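SSO1986 (PDB 2X5Q) is a Cmr7 subunit, possibly acting as a homodimer, of the CMR ribonucleoprotein complex of CRISPR antiviral defence. Local coordinates at residues Val72-Ile84 / Val182-Leu194. Numbering follows the deposited sequence.
Sequences VPTFDPCDYVKGI and VEEIFNYYSIKSL
Tyr80 and Tyr189 meet edge to face: the CE2 edge of Tyr189 is turned against one face of the Tyr80 ring, with centroids 5.0 Å apart and planes at 79°. Tyr80 reaches this position with CG lodged between its own backbone N and carbonyl carbon (chi1 51°), and the carbonyl O of Asn187 lies at its ring edge. At the backbone, Tyr189 N donates to Tyr80 O at 2.9 Å, almost in line with the carbonyl; at the hydroxyl ends one water bonds to both OH groups, so the aromatic pair is tied at both ends. One face of the Tyr189 ring lies against Asp79, whose CA sits over it toward the rim; Asp79 OD1 comes to 3.5 Å from Tyr189 CD1. The second carboxylate oxygen, OD2, takes the Thr74 hydroxyl through its anti lone pair and also forms a salt bridge with Lys105 of the second subunit.

Farther along, Lys82 runs across Ile185, its chain bent at chi3, so that Lys82 NZ donates a hydrogen bond to Ile185 O at 2.6 Å, in the carbonyl plane. That oxygen, at the end of helix 172-185, also accepts from Asn187 N, closing an inverse gamma turn centred on Phe186. A second water gathers Lys82 NZ, Asn187 ND2 and Tyr80 OH. On the buried side, Phe186 presents its edge to Gly83 N, while its CZ touches Ile84 CG2 at 4.1 Å; Leu53 and Ile56 of strand 52-60 pack on the same side chain. At the far end, Val72 and Ile191 cross nearly perpendicularly through their CG2 methyls.

In this Cmr7-family subunit, helix 172-185 thus ends in an inverse gamma turn and leads into strand 188-193, which pairs with strand 139-144 and runs at 120° to residues 80-84 (N-to-C directions) of the mixed sheet.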
loop_
_atom_site.group_PDB
_atom_site.type_symbol
_atom_site.label_atom_id
_atom_site.label_comp_id
_atom_site.label_asym_id
_atom_site.label_seq_id
_atom_site.Cartn_x
_atom_site.Cartn_y
_atom_site.Cartn_z
ATOM N N VAL A 72 1.199 -9.022 3.986
ATOM C CA VAL A 72 -0.117 -8.548 4.401
ATOM C C VAL A 72 -0.184 -7.028 4.346
ATOM O O VAL A 72 0.625 -6.349 4.980
ATOM C CB VAL A 72 -0.445 -8.998 5.834
ATOM C CG1 VAL A 72 -1.812 -8.437 6.261
ATOM C CG2 VAL A 72 -0.433 -10.535 5.921
ATOM N N PRO A 73 -1.162 -6.486 3.605
ATOM C CA PRO A 73 -1.277 -5.030 3.567
ATOM C C PRO A 73 -1.846 -4.533 4.892
ATOM O O PRO A 73 -2.895 -4.995 5.323
ATOM C CB PRO A 73 -2.238 -4.783 2.397
ATOM C CG PRO A 73 -3.097 -6.005 2.354
ATOM C CD PRO A 73 -2.197 -7.146 2.782
ATOM N N THR A 74 -1.129 -3.631 5.543
ATOM C CA THR A 74 -1.481 -3.158 6.873
ATOM C C THR A 74 -2.056 -1.747 6.891
ATOM O O THR A 74 -2.622 -1.310 7.906
ATOM C CB THR A 74 -0.272 -3.214 7.792
ATOM O OG1 THR A 74 0.692 -2.235 7.386
ATOM C CG2 THR A 74 0.363 -4.614 7.729
ATOM N N PHE A 75 -1.920 -1.035 5.777
ATOM C CA PHE A 75 -2.431 0.331 5.661
ATOM C C PHE A 75 -1.808 1.267 6.692
ATOM O O PHE A 75 -2.446 2.210 7.167
ATOM C CB PHE A 75 -3.958 0.325 5.703
ATOM C CG PHE A 75 -4.554 -0.350 4.515
ATOM C CD1 PHE A 75 -4.822 0.373 3.356
ATOM C CD2 PHE A 75 -4.776 -1.721 4.513
ATOM C CE1 PHE A 75 -5.339 -0.265 2.228
ATOM C CE2 PHE A 75 -5.298 -2.350 3.401
ATOM C CZ PHE A 75 -5.578 -1.627 2.258
ATOM N N ASP A 76 -0.545 0.982 7.012
ATOM C CA ASP A 76 0.284 1.799 7.905
ATOM C C ASP A 76 1.569 2.049 7.123
ATOM O O ASP A 76 2.363 1.124 6.943
ATOM C CB ASP A 76 0.568 1.043 9.207
ATOM C CG ASP A 76 1.376 1.857 10.214
ATOM O OD1 ASP A 76 2.140 2.768 9.815
ATOM O OD2 ASP A 76 1.247 1.571 11.423
ATOM N N PRO A 77 1.777 3.288 6.633
ATOM C CA PRO A 77 2.946 3.559 5.779
ATOM C C PRO A 77 4.304 3.411 6.472
ATOM O O PRO A 77 5.340 3.321 5.791
ATOM C CB PRO A 77 2.735 5.018 5.342
ATOM C CG PRO A 77 1.856 5.606 6.359
ATOM C CD PRO A 77 0.963 4.493 6.843
ATOM N N CYS A 78 4.302 3.394 7.802
ATOM C CA CYS A 78 5.518 3.134 8.561
ATOM C C CYS A 78 5.862 1.626 8.643
ATOM O O CYS A 78 6.957 1.266 9.096
ATOM C CB CYS A 78 5.416 3.749 9.957
ATOM S SG CYS A 78 5.269 5.609 9.988
ATOM N N ASP A 79 4.944 0.753 8.214
ATOM C CA ASP A 79 5.264 -0.674 8.044
ATOM C C ASP A 79 5.967 -0.878 6.715
ATOM O O ASP A 79 5.634 -0.209 5.725
ATOM C CB ASP A 79 4.014 -1.552 8.063
ATOM C CG ASP A 79 3.379 -1.662 9.440
ATOM O OD1 ASP A 79 4.041 -1.354 10.462
ATOM O OD2 ASP A 79 2.202 -2.071 9.493
ATOM N N TYR A 80 6.939 -1.794 6.694
ATOM C CA TYR A 80 7.567 -2.213 5.451
ATOM C C TYR A 80 8.151 -3.613 5.554
ATOM O O TYR A 80 8.480 -4.113 6.650
ATOM C CB TYR A 80 8.670 -1.244 4.989
ATOM C CG TYR A 80 9.686 -0.926 6.057
ATOM C CD1 TYR A 80 10.750 -1.784 6.327
ATOM C CD2 TYR A 80 9.566 0.223 6.824
ATOM C CE1 TYR A 80 11.683 -1.492 7.335
ATOM C CE2 TYR A 80 10.482 0.521 7.809
ATOM C CZ TYR A 80 11.534 -0.335 8.071
ATOM O OH TYR A 80 12.420 -0.003 9.074
ATOM N N VAL A 81 8.298 -4.227 4.389
ATOM C CA VAL A 81 9.107 -5.430 4.253
ATOM C C VAL A 81 10.057 -5.139 3.086
ATOM O O VAL A 81 9.645 -4.568 2.090
ATOM C CB VAL A 81 8.236 -6.669 3.990
ATOM C CG1 VAL A 81 9.101 -7.956 3.947
ATOM C CG2 VAL A 81 7.124 -6.783 5.058
ATOM N N LYS A 82 11.327 -5.495 3.234
ATOM C CA LYS A 82 12.295 -5.354 2.151
ATOM C C LYS A 82 12.610 -6.714 1.536
ATOM O O LYS A 82 12.444 -7.761 2.170
ATOM C CB LYS A 82 13.575 -4.704 2.667
ATOM C CG LYS A 82 13.340 -3.325 3.338
ATOM C CD LYS A 82 14.632 -2.701 3.799
ATOM C CE LYS A 82 14.467 -1.948 5.103
ATOM N NZ LYS A 82 15.756 -1.305 5.510
ATOM N N GLY A 83 13.024 -6.686 0.275
ATOM C CA GLY A 83 13.399 -7.885 -0.434
ATOM C C GLY A 83 14.162 -7.572 -1.704
ATOM O O GLY A 83 14.438 -6.395 -2.041
ATOM N N ILE A 84 14.538 -8.627 -2.402
ATOM C CA ILE A 84 15.242 -8.462 -3.658
ATOM C C ILE A 84 14.279 -8.838 -4.755
ATOM O O ILE A 84 13.285 -9.544 -4.515
ATOM C CB ILE A 84 16.543 -9.288 -3.729
ATOM C CG1 ILE A 84 16.293 -10.776 -3.456
ATOM C CG2 ILE A 84 17.587 -8.710 -2.759
ATOM C CD1 ILE A 84 17.508 -11.628 -3.718
ATOM N N VAL A 182 23.623 -7.246 4.153
ATOM C CA VAL A 182 22.431 -8.027 4.504
ATOM C C VAL A 182 21.984 -7.743 5.932
ATOM O O VAL A 182 20.799 -7.524 6.179
ATOM C CB VAL A 182 22.647 -9.538 4.260
ATOM C CG1 VAL A 182 21.542 -10.366 4.876
ATOM C CG2 VAL A 182 22.726 -9.810 2.750
ATOM N N GLU A 183 22.929 -7.698 6.864
ATOM C CA GLU A 183 22.596 -7.438 8.251
ATOM C C GLU A 183 22.099 -5.998 8.475
ATOM O O GLU A 183 21.162 -5.792 9.238
ATOM C CB GLU A 183 23.791 -7.763 9.162
ATOM C CG GLU A 183 23.500 -7.636 10.655
ATOM C CD GLU A 183 22.215 -8.330 11.100
ATOM O OE1 GLU A 183 21.764 -9.300 10.445
ATOM O OE2 GLU A 183 21.649 -7.888 12.115
ATOM N N GLU A 184 22.700 -5.031 7.777
ATOM C CA GLU A 184 22.291 -3.621 7.844
ATOM C C GLU A 184 20.895 -3.376 7.304
ATOM O O GLU A 184 20.093 -2.674 7.909
ATOM C CB GLU A 184 23.237 -2.728 7.026
ATOM C CG GLU A 184 24.548 -2.388 7.687
ATOM C CD GLU A 184 25.593 -1.809 6.716
ATOM O OE1 GLU A 184 25.334 -1.689 5.480
ATOM O OE2 GLU A 184 26.704 -1.497 7.193
ATOM N N ILE A 185 20.637 -3.916 6.123
ATOM C CA ILE A 185 19.471 -3.527 5.339
ATOM C C ILE A 185 18.163 -4.183 5.752
ATOM O O ILE A 185 17.149 -3.514 5.838
ATOM C CB ILE A 185 19.695 -3.836 3.829
ATOM C CG1 ILE A 185 20.824 -2.972 3.276
ATOM C CG2 ILE A 185 18.426 -3.611 3.013
ATOM C CD1 ILE A 185 21.402 -3.556 2.010
ATOM N N PHE A 186 18.172 -5.493 5.963
ATOM C CA PHE A 186 16.922 -6.254 5.924
ATOM C C PHE A 186 16.195 -6.350 7.266
ATOM O O PHE A 186 15.906 -7.437 7.771
ATOM C CB PHE A 186 17.159 -7.624 5.294
ATOM C CG PHE A 186 17.438 -7.540 3.833
ATOM C CD1 PHE A 186 16.437 -7.185 2.952
ATOM C CD2 PHE A 186 18.716 -7.741 3.340
ATOM C CE1 PHE A 186 16.693 -7.084 1.597
ATOM C CE2 PHE A 186 18.965 -7.642 1.988
ATOM C CZ PHE A 186 17.957 -7.313 1.122
ATOM N N ASN A 187 15.897 -5.185 7.821
ATOM C CA ASN A 187 14.892 -5.060 8.856
ATOM C C ASN A 187 13.515 -5.093 8.190
ATOM O O ASN A 187 13.372 -4.740 7.011
ATOM C CB ASN A 187 15.047 -3.750 9.607
ATOM C CG ASN A 187 16.443 -3.519 10.096
ATOM O OD1 ASN A 187 17.110 -4.441 10.561
ATOM N ND2 ASN A 187 16.899 -2.272 10.013
ATOM N N TYR A 188 12.511 -5.523 8.940
ATOM C CA TYR A 188 11.162 -5.663 8.416
ATOM C C TYR A 188 10.139 -5.697 9.547
ATOM O O TYR A 188 10.488 -5.778 10.736
ATOM C CB TYR A 188 11.039 -6.923 7.541
ATOM C CG TYR A 188 11.321 -8.238 8.266
ATOM C CD1 TYR A 188 10.289 -9.034 8.729
ATOM C CD2 TYR A 188 12.619 -8.675 8.482
ATOM C CE1 TYR A 188 10.540 -10.244 9.401
ATOM C CE2 TYR A 188 12.885 -9.880 9.135
ATOM C CZ TYR A 188 11.838 -10.656 9.593
ATOM O OH TYR A 188 12.089 -11.830 10.254
ATOM N N TYR A 189 8.871 -5.584 9.164
ATOM C CA TYR A 189 7.764 -5.647 10.110
ATOM C C TYR A 189 7.027 -6.957 9.878
ATOM O O TYR A 189 6.672 -7.287 8.743
ATOM C CB TYR A 189 6.831 -4.446 9.938
ATOM C CG TYR A 189 7.397 -3.190 10.549
ATOM C CD1 TYR A 189 6.954 -2.736 11.780
ATOM C CD2 TYR A 189 8.402 -2.465 9.899
ATOM C CE1 TYR A 189 7.488 -1.588 12.355
ATOM C CE2 TYR A 189 8.934 -1.314 10.469
ATOM C CZ TYR A 189 8.473 -0.891 11.688
ATOM O OH TYR A 189 8.998 0.221 12.255
ATOM N N SER A 190 6.870 -7.738 10.937
ATOM C CA SER A 190 6.098 -8.971 10.844
ATOM C C SER A 190 4.821 -8.802 11.630
ATOM O O SER A 190 4.785 -8.082 12.630
ATOM C CB SER A 190 6.885 -10.182 11.340
ATOM O OG SER A 190 6.929 -10.246 12.730
ATOM N N ILE A 191 3.770 -9.449 11.154
ATOM C CA ILE A 191 2.456 -9.344 11.755
ATOM C C ILE A 191 2.080 -10.706 12.312
ATOM O O ILE A 191 2.347 -11.737 11.688
ATOM C CB ILE A 191 1.420 -8.803 10.741
ATOM C CG1 ILE A 191 0.045 -8.631 11.389
ATOM C CG2 ILE A 191 1.353 -9.674 9.483
ATOM C CD1 ILE A 191 -0.878 -7.732 10.576
ATOM N N LYS A 192 1.478 -10.697 13.493
ATOM C CA LYS A 192 1.109 -11.916 14.201
ATOM C C LYS A 192 -0.223 -11.708 14.922
ATOM O O LYS A 192 -0.529 -10.596 15.371
ATOM C CB LYS A 192 2.205 -12.279 15.209
ATOM C CG LYS A 192 1.874 -13.488 16.056
ATOM C CD LYS A 192 2.911 -13.795 17.107
ATOM C CE LYS A 192 2.414 -14.924 18.018
ATOM N NZ LYS A 192 2.132 -16.174 17.224
ATOM N N SER A 193 -1.010 -12.777 15.033
ATOM C CA SER A 193 -2.249 -12.725 15.800
ATOM C C SER A 193 -1.943 -12.964 17.274
ATOM O O SER A 193 -1.137 -13.825 17.622
ATOM C CB SER A 193 -3.264 -13.745 15.290
ATOM O OG SER A 193 -2.711 -15.040 15.317
ATOM N N LEU A 194 -2.584 -12.179 18.129
ATOM C CA LEU A 194 -2.361 -12.248 19.573
ATOM C C LEU A 194 -3.138 -13.359 20.273
ATOM O O LEU A 194 -2.780 -13.770 21.389
ATOM C CB LEU A 194 -2.740 -10.906 20.207
ATOM C CG LEU A 194 -1.848 -9.738 19.796
ATOM C CD1 LEU A 194 -2.520 -8.406 20.056
ATOM C CD2 LEU A 194 -0.524 -9.820 20.534
HETATM O O HOH W 1 11.576 1.638 11.040
HETATM O O HOH W 2 15.196 -0.585 8.451
#